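Local atomic coordinates of methyltransferase (Bacteroides thetaiotaomicron, PDB entry 3FQ6), a protein that probably transfers methyl groups, as a domain related to the tetrapyrrole (corrin/porphyrin) methylases. Residues V74-S79 with G104-V109. Residues are numbered along the deposited sequence; the frame is centred on the assembly and turned at random.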
loop_
_atom_site.group_PDB
_atom_site.type_symbol
_atom_site.label_atom_id
_atom_site.label_comp_id
_atom_site.label_asym_id
_atom_site.label_seq_id
_atom_site.Cartn_x
_atom_site.Cartn_y
_atom_site.Cartn_z
ATOM N N VAL A 74 2.844 -0.026 5.300
ATOM C CA VAL A 74 3.684 0.856 4.441
ATOM C C VAL A 74 5.102 0.651 4.890
ATOM O O VAL A 74 5.409 0.756 6.097
ATOM C CB VAL A 74 3.301 2.385 4.586
ATOM C CG1 VAL A 74 4.225 3.265 3.792
ATOM C CG2 VAL A 74 1.817 2.655 4.205
ATOM N N SER A 75 5.966 0.321 3.939
ATOM C CA SER A 75 7.372 0.192 4.213
ATOM C C SER A 75 8.076 1.280 3.464
ATOM O O SER A 75 7.819 1.496 2.271
ATOM C CB SER A 75 7.859 -1.159 3.724
ATOM O OG SER A 75 7.199 -2.152 4.475
ATOM N N ARG A 76 8.935 1.995 4.177
ATOM C CA ARG A 76 9.681 3.118 3.617
ATOM C C ARG A 76 11.155 2.884 3.871
ATOM O O ARG A 76 11.556 2.841 5.036
ATOM C CB ARG A 76 9.320 4.432 4.322
ATOM C CG ARG A 76 7.977 5.024 4.040
ATOM C CD ARG A 76 7.792 6.304 4.894
ATOM N NE ARG A 76 8.923 7.231 4.815
ATOM C CZ ARG A 76 9.354 8.025 5.806
ATOM N NH1 ARG A 76 10.392 8.836 5.602
ATOM N NH2 ARG A 76 8.779 8.009 6.999
ATOM N N GLU A 77 11.932 2.717 2.785
ATOM C CA GLU A 77 13.411 2.842 2.784
ATOM C C GLU A 77 13.672 4.309 2.925
ATOM O O GLU A 77 13.453 5.039 1.970
ATOM C CB GLU A 77 14.012 2.483 1.431
ATOM C CG GLU A 77 13.661 1.154 0.868
ATOM C CD GLU A 77 14.776 0.181 1.025
ATOM O OE1 GLU A 77 14.477 -0.976 1.400
ATOM O OE2 GLU A 77 15.952 0.574 0.794
ATOM N N ILE A 78 14.130 4.763 4.084
ATOM C CA ILE A 78 14.376 6.188 4.272
ATOM C C ILE A 78 15.780 6.529 3.826
ATOM O O ILE A 78 16.091 7.673 3.530
ATOM C CB ILE A 78 14.123 6.626 5.717
ATOM C CG1 ILE A 78 12.641 6.408 6.053
ATOM C CG2 ILE A 78 14.522 8.093 5.902
ATOM C CD1 ILE A 78 12.282 6.536 7.511
ATOM N N SER A 79 16.619 5.509 3.776
ATOM C CA SER A 79 17.980 5.633 3.303
ATOM C C SER A 79 18.462 4.206 3.229
ATOM O O SER A 79 17.719 3.278 3.517
ATOM C CB SER A 79 18.833 6.424 4.296
ATOM O OG SER A 79 19.469 5.562 5.220
ATOM N N GLY A 104 11.550 8.853 0.834
ATOM C CA GLY A 104 12.039 7.486 0.645
ATOM C C GLY A 104 11.259 6.619 -0.325
ATOM O O GLY A 104 10.363 7.113 -1.010
ATOM N N GLU A 105 11.593 5.327 -0.380
ATOM C CA GLU A 105 10.971 4.381 -1.318
ATOM C C GLU A 105 9.917 3.566 -0.589
ATOM O O GLU A 105 10.189 3.027 0.481
ATOM C CB GLU A 105 12.008 3.452 -1.945
ATOM C CG GLU A 105 13.135 4.172 -2.664
ATOM C CD GLU A 105 13.926 3.265 -3.600
ATOM O OE1 GLU A 105 15.008 3.693 -4.093
ATOM O OE2 GLU A 105 13.467 2.124 -3.854
ATOM N N ILE A 106 8.727 3.477 -1.178
ATOM C CA ILE A 106 7.558 2.969 -0.496
ATOM C C ILE A 106 7.064 1.647 -1.080
ATOM O O ILE A 106 6.988 1.475 -2.304
ATOM C CB ILE A 106 6.396 3.951 -0.601
ATOM C CG1 ILE A 106 6.890 5.405 -0.507
ATOM C CG2 ILE A 106 5.295 3.578 0.412
ATOM C CD1 ILE A 106 6.694 6.087 0.800
ATOM N N VAL A 107 6.710 0.722 -0.201
ATOM C CA VAL A 107 5.912 -0.435 -0.582
ATOM C C VAL A 107 4.656 -0.495 0.311
ATOM O O VAL A 107 4.739 -0.400 1.539
ATOM C CB VAL A 107 6.756 -1.757 -0.510
ATOM C CG1 VAL A 107 5.877 -3.047 -0.702
ATOM C CG2 VAL A 107 7.961 -1.688 -1.497
ATOM N N ILE A 108 3.494 -0.612 -0.317
ATOM C CA ILE A 108 2.231 -0.810 0.385
ATOM C C ILE A 108 1.782 -2.286 0.172
ATOM O O ILE A 108 1.800 -2.802 -0.948
ATOM C CB ILE A 108 1.123 0.166 -0.117
ATOM C CG1 ILE A 108 1.635 1.611 -0.228
ATOM C CG2 ILE A 108 -0.158 0.116 0.757
ATOM C CD1 ILE A 108 0.815 2.461 -1.263
ATOM N N VAL A 109 1.426 -2.954 1.267
ATOM C CA VAL A 109 0.895 -4.289 1.246
ATOM C C VAL A 109 -0.532 -4.132 1.768
ATOM O O VAL A 109 -0.746 -3.649 2.887
ATOM C CB VAL A 109 1.735 -5.289 2.112
ATOM C CG1 VAL A 109 1.110 -6.659 2.098
ATOM C CG2 VAL A 109 3.185 -5.406 1.595
#
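Ser-75 and Val-107 face each other as an antiparallel hydrogen-bonded pair, Ser-75 N reaching Val-107 O at 2.8 Å and Val-107 N returning to Ser-75 O at 2.8 Å. Glu-77 and Glu-105 repeat the pairing at the strand end, with Glu-77 N 2.9 Å from Glu-105 O and Glu-105 N 3.0 Å from Glu-77 O. There Gly-104, at phi 96° and psi -172°, takes a backbone shape easy only for glycine, its CA 3.1 Å from Glu-77 O. On one face, Ile-106 CG2 meets Val-74 CG1 at 3.6 Å, while its CD1 lies 3.6 Å from Arg-76 CG, the two side chains running alongside each other in the same direction. Beta-branched Val-74 and Ile-106 favour extended backbone, and being apolar they suit burial under Leu-55 of helix 55-66. Arg-76, bent at chi3 (49°), pairs NH2 with Glu-84, whose carboxylate probably balances the buried charge, and gives NE to Arg-103 O. On the other face Ala-9 of helix 6-12 packs on Ser-75, whose short side chain leaves room for the helix, and on apolar Val-107, which Phe-6 also touches; Glu-77 and Glu-105 touch through aliphatic carbons. Strands 71-77 and 105-110 are thus antiparallel neighbours in a mixed, helix-flanked sheet, consistent with a tetrapyrrole methylase domain.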